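Local structure of glutamate racemase (Bacillus anthracis, 2DWU) at residues V17-T21 and I251-L256; V54-F59 and A83-L88; I97-G103 and E214-L219; K113-I119 and D180-L186. The protein belongs to the aspartate/glutamate racemase family of alpha/beta proteins, is built on two parallel sheets flanked by helices, and has two chains in its assembly. All blocks are in the same frame, centred on the assembly; numbering follows the deposited sequence. Where two conformers were deposited one is given.

Contact 1: V17-T21 and I251-L256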
loop_
_atom_site.group_PDB
_atom_site.type_symbol
_atom_site.label_atom_id
_atom_site.label_comp_id
_atom_site.label_asym_id
_atom_site.label_seq_id
_atom_site.Cartn_x
_atom_site.Cartn_y
_atom_site.Cartn_z
ATOM N N VAL B 17 18.093 -9.497 -14.658
ATOM C CA VAL B 17 17.082 -10.470 -14.260
ATOM C C VAL B 17 16.446 -10.156 -12.907
ATOM O O VAL B 17 15.321 -10.560 -12.646
ATOM C CB VAL B 17 17.650 -11.931 -14.189
ATOM C CG1 VAL B 17 17.894 -12.470 -15.576
ATOM C CG2 VAL B 17 18.957 -11.973 -13.385
ATOM N N GLY B 18 17.160 -9.426 -12.058
ATOM C CA GLY B 18 16.631 -9.126 -10.729
ATOM C C GLY B 18 15.205 -8.615 -10.723
ATOM O O GLY B 18 14.393 -8.986 -9.856
ATOM N N GLY B 19 14.929 -7.720 -11.675
ATOM C CA GLY B 19 13.613 -7.125 -11.819
ATOM C C GLY B 19 12.478 -8.130 -11.957
ATOM O O GLY B 19 11.301 -7.731 -11.919
ATOM N N LEU B 20 12.795 -9.419 -12.162
ATOM C CA LEU B 20 11.733 -10.413 -12.248
ATOM C C LEU B 20 10.997 -10.514 -10.912
ATOM O O LEU B 20 9.856 -10.961 -10.867
ATOM C CB LEU B 20 12.263 -11.802 -12.640
ATOM C CG LEU B 20 12.787 -11.959 -14.069
ATOM C CD1 LEU B 20 13.197 -13.450 -14.257
ATOM C CD2 LEU B 20 11.696 -11.571 -15.099
ATOM N N THR B 21 11.633 -10.109 -9.813
ATOM C CA THR B 21 10.911 -10.141 -8.536
ATOM C C THR B 21 9.761 -9.135 -8.590
ATOM O O THR B 21 8.649 -9.409 -8.088
ATOM C CB THR B 21 11.844 -9.831 -7.315
ATOM O OG1 THR B 21 12.502 -8.572 -7.492
ATOM C CG2 THR B 21 12.910 -10.888 -7.208
ATOM N N ILE B 251 17.561 -18.604 -15.811
ATOM C CA ILE B 251 17.403 -18.020 -14.479
ATOM C C ILE B 251 15.918 -17.783 -14.197
ATOM O O ILE B 251 15.421 -18.070 -13.108
ATOM C CB ILE B 251 18.118 -16.655 -14.351
ATOM C CG1 ILE B 251 19.623 -16.825 -14.558
ATOM C CG2 ILE B 251 17.815 -16.047 -12.983
ATOM C CD1 ILE B 251 20.378 -15.506 -14.576
ATOM N N ALA B 252 15.221 -17.241 -15.192
ATOM C CA ALA B 252 13.799 -16.954 -15.057
ATOM C C ALA B 252 13.007 -18.197 -14.672
ATOM O O ALA B 252 12.163 -18.164 -13.777
ATOM C CB ALA B 252 13.259 -16.387 -16.359
ATOM N N GLU B 253 13.269 -19.306 -15.352
ATOM C CA GLU B 253 12.532 -20.516 -15.025
ATOM C C GLU B 253 12.833 -20.927 -13.593
ATOM O O GLU B 253 11.953 -21.406 -12.881
ATOM C CB GLU B 253 12.886 -21.652 -15.993
ATOM C CG GLU B 253 12.252 -22.989 -15.617
ATOM C CD GLU B 253 12.353 -24.027 -16.731
ATOM O OE1 GLU B 253 13.438 -24.160 -17.337
ATOM O OE2 GLU B 253 11.344 -24.714 -16.994
ATOM N N ARG B 254 14.073 -20.732 -13.155
ATOM C CA ARG B 254 14.428 -21.090 -11.782
ATOM C C ARG B 254 13.721 -20.192 -10.768
ATOM O O ARG B 254 13.206 -20.660 -9.757
ATOM C CB ARG B 254 15.935 -20.954 -11.549
ATOM C CG ARG B 254 16.819 -21.797 -12.448
ATOM C CD ARG B 254 17.786 -22.644 -11.609
ATOM N NE ARG B 254 18.377 -21.899 -10.492
ATOM C CZ ARG B 254 19.208 -20.864 -10.616
ATOM N NH1 ARG B 254 19.564 -20.426 -11.820
ATOM N NH2 ARG B 254 19.690 -20.268 -9.528
ATOM N N TRP B 255 13.699 -18.891 -11.033
ATOM C CA TRP B 255 13.083 -17.946 -10.103
ATOM C C TRP B 255 11.557 -17.980 -10.091
ATOM O O TRP B 255 10.928 -17.979 -9.028
ATOM C CB TRP B 255 13.548 -16.525 -10.442
ATOM C CG TRP B 255 14.959 -16.206 -10.020
ATOM C CD1 TRP B 255 15.988 -17.093 -9.807
ATOM C CD2 TRP B 255 15.510 -14.902 -9.839
ATOM N NE1 TRP B 255 17.152 -16.406 -9.510
ATOM C CE2 TRP B 255 16.883 -15.061 -9.525
ATOM C CE3 TRP B 255 14.981 -13.608 -9.912
ATOM C CZ2 TRP B 255 17.731 -13.968 -9.287
ATOM C CZ3 TRP B 255 15.830 -12.523 -9.671
ATOM C CH2 TRP B 255 17.185 -12.713 -9.365
ATOM N N LEU B 256 10.970 -18.015 -11.283
ATOM C CA LEU B 256 9.525 -18.007 -11.421
ATOM C C LEU B 256 8.841 -19.359 -11.269
ATOM O O LEU B 256 7.699 -19.429 -10.818
ATOM C CB LEU B 256 9.153 -17.404 -12.769
ATOM C CG LEU B 256 9.669 -15.987 -13.008
ATOM C CD1 LEU B 256 9.245 -15.526 -14.389
ATOM C CD2 LEU B 256 9.152 -15.057 -11.917
#
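The turn that leads from strand 9-14 into helix 20-29 meets the last turns of helix 245-256 through Val-17, Gly-18 and Leu-20 on one side and Ile-251, Ala-252 and Trp-255 on the other. The indole carries much of the contact. Its CG lies opposite the carbonyl carbon (chi1 -75°), which sends the six-membered ring across to the turn. There Gly-18 CA sits at the ring edge, close to its plane, 3.6 Å from Trp-255 CZ3, while the oxygen of Val-17 comes in obliquely to the same carbon. Within its own helix the ring is backed by Ile-251, whose CG2 rests over one face, offset toward the rim. Leu-20 packs beside the indole: its CD1 presses on Ala-252 CB at 3.6 Å, and its CB approaches Trp-255 CE3 at 4.3 Å. One turn earlier, the side chain of Ile-251 crosses that of Val-17 at about a right angle, its CD1 4.0 Å from Val-17 CG2 in one of that valine's two conformers. The turn itself is a type I beta turn, closed by a bond of 2.8 Å from Leu-20 N to Val-17 O, and Gly-19 N is bonded to the carboxylate of Asp-14, a pocket residue. Apolar packing thus backs a glycine-rich turn after the first strand of a parallel alpha/beta domain, with the nearest atoms of Gly-18 and the bound D-glutamic acid about 5 Å apart.

Contact 2: V54-F59 and A83-L88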
loop_
_atom_site.group_PDB
_atom_site.type_symbol
_atom_site.label_atom_id
_atom_site.label_comp_id
_atom_site.label_asym_id
_atom_site.label_seq_id
_atom_site.Cartn_x
_atom_site.Cartn_y
_atom_site.Cartn_z
ATOM N N VAL B 54 24.379 5.378 -15.575
ATOM C CA VAL B 54 23.125 4.672 -15.344
ATOM C C VAL B 54 21.972 5.426 -15.985
ATOM O O VAL B 54 21.116 4.813 -16.618
ATOM C CB VAL B 54 22.853 4.500 -13.846
ATOM C CG1 VAL B 54 21.434 3.998 -13.626
ATOM C CG2 VAL B 54 23.843 3.516 -13.263
ATOM N N GLN B 55 21.937 6.749 -15.823
ATOM C CA GLN B 55 20.848 7.519 -16.419
ATOM C C GLN B 55 20.810 7.332 -17.935
ATOM O O GLN B 55 19.729 7.190 -18.527
ATOM C CB GLN B 55 20.988 9.008 -16.121
ATOM C CG GLN B 55 20.796 9.392 -14.674
ATOM C CD GLN B 55 20.828 10.899 -14.467
ATOM O OE1 GLN B 55 21.718 11.584 -14.976
ATOM N NE2 GLN B 55 19.861 11.420 -13.722
ATOM N N SER B 56 21.975 7.327 -18.580
ATOM C CA SER B 56 21.997 7.163 -20.035
ATOM C C SER B 56 21.474 5.788 -20.439
ATOM O O SER B 56 20.720 5.674 -21.404
ATOM C CB SER B 56 23.408 7.388 -20.600
ATOM O OG SER B 56 24.303 6.349 -20.250
ATOM N N PHE B 57 21.864 4.745 -19.705
ATOM C CA PHE B 57 21.385 3.394 -20.010
ATOM C C PHE B 57 19.873 3.250 -19.807
ATOM O O PHE B 57 19.199 2.521 -20.550
ATOM C CB PHE B 57 22.057 2.337 -19.117
ATOM C CG PHE B 57 23.549 2.244 -19.270
ATOM C CD1 PHE B 57 24.213 2.847 -20.332
ATOM C CD2 PHE B 57 24.283 1.480 -18.363
ATOM C CE1 PHE B 57 25.597 2.686 -20.495
ATOM C CE2 PHE B 57 25.669 1.312 -18.518
ATOM C CZ PHE B 57 26.315 1.921 -19.593
ATOM N N VAL B 58 19.353 3.877 -18.757
ATOM C CA VAL B 58 17.927 3.800 -18.472
ATOM C C VAL B 58 17.152 4.503 -19.586
ATOM O O VAL B 58 16.127 3.999 -20.049
ATOM C CB VAL B 58 17.613 4.436 -17.108
ATOM C CG1 VAL B 58 16.096 4.631 -16.945
ATOM C CG2 VAL B 58 18.164 3.517 -15.980
ATOM N N PHE B 59 17.640 5.654 -20.028
ATOM C CA PHE B 59 16.935 6.329 -21.106
ATOM C C PHE B 59 16.967 5.533 -22.406
ATOM O O PHE B 59 16.045 5.644 -23.220
ATOM C CB PHE B 59 17.456 7.754 -21.289
ATOM C CG PHE B 59 16.738 8.751 -20.419
ATOM C CD1 PHE B 59 17.278 9.154 -19.196
ATOM C CD2 PHE B 59 15.472 9.216 -20.774
ATOM C CE1 PHE B 59 16.574 9.995 -18.339
ATOM C CE2 PHE B 59 14.755 10.059 -19.926
ATOM C CZ PHE B 59 15.305 10.451 -18.700
ATOM N N ALA B 83 19.075 6.713 -9.480
ATOM C CA ALA B 83 19.756 7.601 -10.388
ATOM C C ALA B 83 18.899 8.395 -11.363
ATOM O O ALA B 83 19.242 9.525 -11.724
ATOM C CB ALA B 83 20.760 6.781 -11.204
ATOM N N THR B 84 17.741 7.869 -11.740
ATOM C CA THR B 84 16.971 8.567 -12.767
ATOM C C THR B 84 15.475 8.773 -12.594
ATOM O O THR B 84 14.837 9.372 -13.463
ATOM C CB THR B 84 17.181 7.865 -14.127
ATOM O OG1 THR B 84 16.397 8.511 -15.139
ATOM C CG2 THR B 84 16.750 6.425 -14.038
ATOM N N LEU B 85 14.897 8.303 -11.496
ATOM C CA LEU B 85 13.453 8.464 -11.337
ATOM C C LEU B 85 12.947 9.893 -11.566
ATOM O O LEU B 85 11.977 10.089 -12.304
ATOM C CB LEU B 85 12.976 7.965 -9.967
ATOM C CG LEU B 85 11.438 7.981 -9.819
ATOM C CD1 LEU B 85 10.755 7.041 -10.790
ATOM C CD2 LEU B 85 11.096 7.583 -8.380
ATOM N N ALA B 86 13.603 10.874 -10.963
ATOM C CA ALA B 86 13.169 12.262 -11.128
ATOM C C ALA B 86 13.234 12.686 -12.587
ATOM O O ALA B 86 12.315 13.343 -13.094
ATOM C CB ALA B 86 14.034 13.197 -10.276
ATOM N N ALA B 87 14.309 12.304 -13.261
ATOM C CA ALA B 87 14.483 12.668 -14.666
ATOM C C ALA B 87 13.391 12.060 -15.539
ATOM O O ALA B 87 12.873 12.709 -16.460
ATOM C CB ALA B 87 15.841 12.220 -15.145
ATOM N N LEU B 88 13.040 10.813 -15.249
ATOM C CA LEU B 88 12.006 10.122 -16.008
ATOM C C LEU B 88 10.617 10.708 -15.775
ATOM O O LEU B 88 9.848 10.879 -16.719
ATOM C CB LEU B 88 11.985 8.631 -15.651
ATOM C CG LEU B 88 13.151 7.784 -16.157
ATOM C CD1 LEU B 88 13.065 6.387 -15.552
ATOM C CD2 LEU B 88 13.124 7.721 -17.667
#
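Leu-88 drops one branch of its fork beside Val-58 and the other onto the ring of Phe-59. Its CD2 lies over one ring face, 3.9 Å from the Phe-59 centroid and 26° off the normal, a CH-pi contact in which the two side chains run past each other in opposite directions. Ala-87 adds a small bump at the rim of that ring, its CB in plane and 4.0 Å from Phe-59 CE1. On the other branch, Leu-88 CD1 comes to 3.8 Å from Val-58 CG1. That valine methyl, anti to the backbone nitrogen, also points at Thr-84 CG2, tip to tip, in one of the two conformers modelled for the threonine. Segments 54-59 and 83-88 cross at -54°, their axes 9.4 Å apart, an angle consistent with ridges of residues four apart, such as Val-54 and Val-58, fitting into grooves. Helix 51-65 precedes strand 70-75 and helix 78-91 follows it, so the contact joins the helices of successive beta-alpha-beta crossovers. Ala-83 is a second small bump, its CB 3.8 Å from Val-54 CG1. Gln-55 stretches its extended chain past Thr-84, and its NE2 gives a bent bond of 2.8 Å (130° at the hydrogen) to Ala-83 O. Helix 78-91 is kinked here, and Ala-87 N makes no bond to the preceding turn; the glutamine therefore satisfies a carbonyl that the helix does not use in the regular way.

Contact 3: I97-G103 and E214-L219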
loop_
_atom_site.group_PDB
_atom_site.type_symbol
_atom_site.label_atom_id
_atom_site.label_comp_id
_atom_site.label_asym_id
_atom_site.label_seq_id
_atom_site.Cartn_x
_atom_site.Cartn_y
_atom_site.Cartn_z
ATOM N N ILE B 97 6.527 4.759 -11.992
ATOM C CA ILE B 97 6.566 4.267 -10.611
ATOM C C ILE B 97 7.925 3.614 -10.366
ATOM O O ILE B 97 8.312 2.677 -11.081
ATOM C CB ILE B 97 5.459 3.193 -10.367
ATOM C CG1 ILE B 97 4.050 3.828 -10.331
ATOM C CG2 ILE B 97 5.664 2.539 -9.013
ATOM C CD1 ILE B 97 3.529 4.361 -11.656
ATOM N N GLY B 98 8.645 4.106 -9.366
ATOM C CA GLY B 98 9.945 3.558 -9.011
ATOM C C GLY B 98 9.755 2.615 -7.834
ATOM O O GLY B 98 8.695 2.608 -7.181
ATOM N N VAL B 99 10.793 1.856 -7.527
ATOM C CA VAL B 99 10.701 0.872 -6.443
ATOM C C VAL B 99 11.106 1.396 -5.070
ATOM O O VAL B 99 10.889 0.714 -4.062
ATOM C CB VAL B 99 11.548 -0.400 -6.744
ATOM C CG1 VAL B 99 10.835 -1.256 -7.779
ATOM C CG2 VAL B 99 12.943 -0.043 -7.274
ATOM N N ILE B 100 11.661 2.600 -5.028
ATOM C CA ILE B 100 12.128 3.174 -3.754
ATOM C C ILE B 100 11.015 3.765 -2.883
ATOM O O ILE B 100 10.871 3.356 -1.728
ATOM C CB ILE B 100 13.233 4.228 -4.025
ATOM C CG1 ILE B 100 14.445 3.519 -4.642
ATOM C CG2 ILE B 100 13.610 5.006 -2.720
ATOM C CD1 ILE B 100 15.600 4.434 -4.979
ATOM N N HIS B 101 10.209 4.671 -3.434
ATOM C CA HIS B 101 9.154 5.294 -2.655
ATOM C C HIS B 101 8.117 4.321 -2.104
ATOM O O HIS B 101 7.666 4.479 -0.963
ATOM C CB HIS B 101 8.507 6.427 -3.461
ATOM C CG HIS B 101 9.426 7.593 -3.671
ATOM N ND1 HIS B 101 10.434 7.585 -4.611
ATOM C CD2 HIS B 101 9.522 8.781 -3.025
ATOM C CE1 HIS B 101 11.114 8.721 -4.537
ATOM N NE2 HIS B 101 10.579 9.466 -3.582
ATOM N N PRO B 102 7.720 3.301 -2.880
ATOM C CA PRO B 102 6.737 2.360 -2.334
ATOM C C PRO B 102 7.299 1.642 -1.110
ATOM O O PRO B 102 6.563 1.389 -0.149
ATOM C CB PRO B 102 6.479 1.383 -3.502
ATOM C CG PRO B 102 6.652 2.259 -4.687
ATOM C CD PRO B 102 7.920 3.083 -4.323
ATOM N N GLY B 103 8.599 1.334 -1.133
ATOM C CA GLY B 103 9.239 0.661 -0.003
ATOM C C GLY B 103 9.294 1.575 1.227
ATOM O O GLY B 103 9.034 1.133 2.346
ATOM N N GLU B 214 5.631 -4.098 -2.487
ATOM C CA GLU B 214 5.088 -2.770 -2.284
ATOM C C GLU B 214 4.938 -1.968 -3.563
ATOM O O GLU B 214 4.054 -1.119 -3.672
ATOM C CB GLU B 214 5.966 -2.011 -1.284
ATOM C CG GLU B 214 6.241 -2.836 -0.033
ATOM C CD GLU B 214 4.991 -3.301 0.688
ATOM O OE1 GLU B 214 3.932 -2.684 0.489
ATOM O OE2 GLU B 214 5.070 -4.275 1.476
ATOM N N THR B 215 5.787 -2.244 -4.551
ATOM C CA THR B 215 5.701 -1.483 -5.794
ATOM C C THR B 215 4.486 -1.915 -6.585
ATOM O O THR B 215 3.840 -1.080 -7.234
ATOM C CB THR B 215 6.971 -1.638 -6.633
ATOM O OG1 THR B 215 8.066 -1.105 -5.880
ATOM C CG2 THR B 215 6.884 -0.820 -7.946
ATOM N N ALA B 216 4.149 -3.192 -6.518
ATOM C CA ALA B 216 2.969 -3.620 -7.249
ATOM C C ALA B 216 1.693 -3.004 -6.667
ATOM O O ALA B 216 0.802 -2.573 -7.412
ATOM C CB ALA B 216 2.867 -5.184 -7.266
ATOM N N ILE B 217 1.595 -2.909 -5.339
ATOM C CA ILE B 217 0.392 -2.321 -4.788
ATOM C C ILE B 217 0.385 -0.805 -5.055
ATOM O O ILE B 217 -0.667 -0.226 -5.273
ATOM C CB ILE B 217 0.195 -2.692 -3.289
ATOM C CG1 ILE B 217 -1.197 -2.244 -2.847
ATOM C CG2 ILE B 217 1.318 -2.125 -2.416
ATOM C CD1 ILE B 217 -1.644 -2.897 -1.551
ATOM N N GLU B 218 1.560 -0.167 -5.097
ATOM C CA GLU B 218 1.617 1.257 -5.407
ATOM C C GLU B 218 1.127 1.487 -6.842
ATOM O O GLU B 218 0.346 2.392 -7.115
ATOM C CB GLU B 218 3.052 1.787 -5.252
ATOM C CG GLU B 218 3.158 3.290 -5.502
ATOM C CD GLU B 218 3.655 4.117 -4.302
ATOM O OE1 GLU B 218 3.582 3.692 -3.122
ATOM O OE2 GLU B 218 4.113 5.246 -4.575
ATOM N N LEU B 219 1.593 0.654 -7.769
ATOM C CA LEU B 219 1.141 0.750 -9.161
ATOM C C LEU B 219 -0.387 0.542 -9.229
ATOM O O LEU B 219 -1.098 1.298 -9.909
ATOM C CB LEU B 219 1.845 -0.326 -10.009
ATOM C CG LEU B 219 1.391 -0.423 -11.469
ATOM C CD1 LEU B 219 1.699 0.881 -12.214
ATOM C CD2 LEU B 219 2.081 -1.607 -12.122
#
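Ile-97, Val-99 and Pro-102 meet helix 211-226 chiefly through apolar surfaces. Ile-97 uses two branches: CG2 slides past Thr-215 CG2 at 3.7 Å, and CD1 crosses Leu-219 at about a right angle, 4.0 Å from Leu-219 CD1. Pro-102 wedges its ring between successive turns of the helix. Its CB rests 3.5 Å from Glu-214 O, and its CG lies 3.5 Å from Glu-218 CD, the glutamate running across the ring. Among the polar groups, Thr-215 OG1 comes within 3.3 Å of Val-99 CA but finds its bond inside its own helix, at Ser-211 O. Glu-218 starts with CG anti to the backbone nitrogen (chi1 -177°), and the bend at chi2 lays CB, CG and the carboxylate carbon against Pro-102 and turns OE2 to a salt bridge with Arg-105. Glu-214 leads its carboxylate away from the proline to pair with Lys-109 of the second subunit. Strand 96-98 runs on into helix 100-110 toward the four-stranded sheet, and helix 211-226 returns from that sheet, so the contact packs together two connections between the sheets of a two-domain alpha/beta fold, beside the subunit interface.

Contact 4: K113-I119 and D180-L186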
loop_
_atom_site.group_PDB
_atom_site.type_symbol
_atom_site.label_atom_id
_atom_site.label_comp_id
_atom_site.label_asym_id
_atom_site.label_seq_id
_atom_site.Cartn_x
_atom_site.Cartn_y
_atom_site.Cartn_z
ATOM N N LYS B 113 8.602 1.946 16.082
ATOM C CA LYS B 113 9.618 2.803 16.723
ATOM C C LYS B 113 10.120 3.983 15.896
ATOM O O LYS B 113 10.794 4.881 16.421
ATOM C CB LYS B 113 10.841 1.957 17.113
ATOM C CG LYS B 113 10.519 0.695 17.910
ATOM C CD LYS B 113 11.762 -0.064 18.328
ATOM C CE LYS B 113 12.488 0.640 19.465
ATOM N NZ LYS B 113 13.603 -0.212 19.995
ATOM N N GLY B 114 9.816 3.965 14.601
ATOM C CA GLY B 114 10.292 4.999 13.709
ATOM C C GLY B 114 11.779 4.869 13.428
ATOM O O GLY B 114 12.430 5.860 13.203
ATOM N N LYS B 115 12.292 3.645 13.433
ATOM C CA LYS B 115 13.715 3.379 13.199
ATOM C C LYS B 115 13.757 2.345 12.095
ATOM O O LYS B 115 13.404 1.192 12.311
ATOM C CB LYS B 115 14.345 2.843 14.488
ATOM C CG LYS B 115 14.449 3.944 15.576
ATOM C CD LYS B 115 15.022 3.421 16.891
ATOM C CE LYS B 115 15.600 4.602 17.750
ATOM N NZ LYS B 115 14.622 5.391 18.514
ATOM N N ILE B 116 14.249 2.780 10.942
ATOM C CA ILE B 116 14.229 1.964 9.737
ATOM C C ILE B 116 15.589 1.701 9.123
ATOM O O ILE B 116 16.401 2.604 9.011
ATOM C CB ILE B 116 13.352 2.706 8.723
ATOM C CG1 ILE B 116 11.925 2.852 9.295
ATOM C CG2 ILE B 116 13.291 1.942 7.395
ATOM C CD1 ILE B 116 11.096 3.906 8.588
ATOM N N GLY B 117 15.860 0.444 8.767
ATOM C CA GLY B 117 17.112 0.162 8.093
ATOM C C GLY B 117 16.819 -0.040 6.601
ATOM O O GLY B 117 15.692 -0.337 6.217
ATOM N N VAL B 118 17.815 0.167 5.753
ATOM C CA VAL B 118 17.635 -0.140 4.330
ATOM C C VAL B 118 18.980 -0.546 3.772
ATOM O O VAL B 118 20.010 0.051 4.094
ATOM C CB VAL B 118 17.049 1.014 3.494
ATOM C CG1 VAL B 118 17.950 2.249 3.565
ATOM C CG2 VAL B 118 16.884 0.541 2.038
ATOM N N ILE B 119 18.958 -1.591 2.949
ATOM C CA ILE B 119 20.160 -2.146 2.332
ATOM C C ILE B 119 19.998 -2.131 0.822
ATOM O O ILE B 119 18.874 -2.216 0.302
ATOM C CB ILE B 119 20.467 -3.597 2.812
ATOM C CG1 ILE B 119 19.240 -4.511 2.662
ATOM C CG2 ILE B 119 20.930 -3.517 4.286
ATOM C CD1 ILE B 119 19.565 -5.988 2.877
ATOM N N ASP B 180 19.583 -0.006 16.246
ATOM C CA ASP B 180 18.248 -0.197 16.743
ATOM C C ASP B 180 17.265 0.112 15.602
ATOM O O ASP B 180 17.052 1.279 15.247
ATOM C CB ASP B 180 18.031 0.763 17.918
ATOM C CG ASP B 180 16.659 0.650 18.544
ATOM O OD1 ASP B 180 15.857 -0.238 18.168
ATOM O OD2 ASP B 180 16.379 1.470 19.458
ATOM N N ILE B 181 16.745 -0.942 14.977
ATOM C CA ILE B 181 15.726 -0.779 13.925
ATOM C C ILE B 181 14.634 -1.813 14.152
ATOM O O ILE B 181 14.871 -2.833 14.796
ATOM C CB ILE B 181 16.297 -1.025 12.491
ATOM C CG1 ILE B 181 16.847 -2.455 12.364
ATOM C CG2 ILE B 181 17.343 0.000 12.159
ATOM C CD1 ILE B 181 17.159 -2.804 10.891
ATOM N N ASP B 182 13.425 -1.559 13.659
ATOM C CA ASP B 182 12.382 -2.565 13.769
ATOM C C ASP B 182 11.802 -2.869 12.385
ATOM O O ASP B 182 10.865 -3.644 12.261
ATOM C CB ASP B 182 11.262 -2.145 14.755
ATOM C CG ASP B 182 10.425 -0.960 14.270
ATOM O OD1 ASP B 182 10.683 -0.400 13.181
ATOM O OD2 ASP B 182 9.485 -0.595 15.023
ATOM N N THR B 183 12.397 -2.266 11.358
ATOM C CA THR B 183 11.940 -2.425 9.975
ATOM C C THR B 183 13.166 -2.403 9.052
ATOM O O THR B 183 14.090 -1.641 9.293
ATOM C CB THR B 183 11.003 -1.229 9.627
ATOM O OG1 THR B 183 9.897 -1.214 10.547
ATOM C CG2 THR B 183 10.479 -1.335 8.180
ATOM N N LEU B 184 13.189 -3.242 8.011
ATOM C CA LEU B 184 14.311 -3.265 7.073
ATOM C C LEU B 184 13.751 -3.304 5.657
ATOM O O LEU B 184 12.974 -4.199 5.322
ATOM C CB LEU B 184 15.189 -4.516 7.273
ATOM C CG LEU B 184 16.254 -4.635 6.165
ATOM C CD1 LEU B 184 17.352 -3.640 6.431
ATOM C CD2 LEU B 184 16.804 -6.064 6.092
ATOM N N ILE B 185 14.136 -2.331 4.844
ATOM C CA ILE B 185 13.706 -2.302 3.454
ATOM C C ILE B 185 14.729 -3.034 2.586
ATOM O O ILE B 185 15.934 -2.726 2.633
ATOM C CB ILE B 185 13.580 -0.857 2.948
ATOM C CG1 ILE B 185 12.525 -0.103 3.772
ATOM C CG2 ILE B 185 13.220 -0.866 1.422
ATOM C CD1 ILE B 185 12.508 1.417 3.501
ATOM N N LEU B 186 14.273 -4.031 1.827
ATOM C CA LEU B 186 15.164 -4.729 0.895
ATOM C C LEU B 186 15.241 -3.845 -0.359
ATOM O O LEU B 186 14.458 -4.012 -1.312
ATOM C CB LEU B 186 14.576 -6.097 0.540
ATOM C CG LEU B 186 14.324 -7.041 1.698
ATOM C CD1 LEU B 186 13.851 -8.417 1.158
ATOM C CD2 LEU B 186 15.617 -7.221 2.516
#
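Gly-117 and Ile-119 are stitched to Thr-183 and Ile-185 by the backbone ladder of a parallel pair. Gly-117 N gives a virtually straight bond to Thr-183 O (2.8 Å, 178°), Ile-185 N returns one of 2.9 Å to Gly-117 O, and Ile-119 N closes on Ile-185 O at 3.2 Å. Before the regular strand begins, Asp-182 N continues the series with a bond to Lys-115 O. Side chains then pack around this ladder. Gly-117 lets its neighbours lie directly on the backbone: Leu-184 CD1 is 3.6 Å from Gly-117 C, and Ile-181 CG2 is 3.7 Å from Gly-117 N. On the face shared by Ile-116, Thr-183 and Ile-185, CG2 of Ile-116 meets Ile-185 CD1 at 4.0 Å; on the other, Ile-119 and Leu-186 lie side by side, pointing the same way. Farther out, at the N-terminal end of the pair, Asp-182 folds back (chi1 68°) and receives Lys-113 N on the syn side of OD2 at 2.9 Å, somewhat out of the carboxylate plane. Lys-113, in one of two conformers, also pairs its NZ with Asp-180 in a salt bridge. Asp-182 is positioned from the loop before strand 115-120, by Thr-111 OG1 at OD1 and Lys-112 N at OD2; Thr-183 OG1 also donates to OD1, from above the carboxylate plane. The two strands are the inner ones of the four-stranded sheet, between 142-147 and 207-210, and Ala-107 of helix 100-110 packs on Ile-116, Thr-183 and Ile-185.

Followed from the N terminus, the chain opens contact 1 at 17-21 and closes it last, at 251-256, so the other three contacts nest inside that long loop. Contact 2 closes first, joining two helices of the six-stranded domain. Contact 3 then opens at 97-103, where the chain leaves that sheet, and is completed at 214-219 on the way back; within it lies contact 4, which pairs the central strands of the four-stranded sheet. No two loops cross. Contacts 2 and 3 touch where Leu-85 packs on His-101 and Gly-98, and contacts 3 and 4 where Gly-103 meets Ile-185. Contact 1 touches none of them.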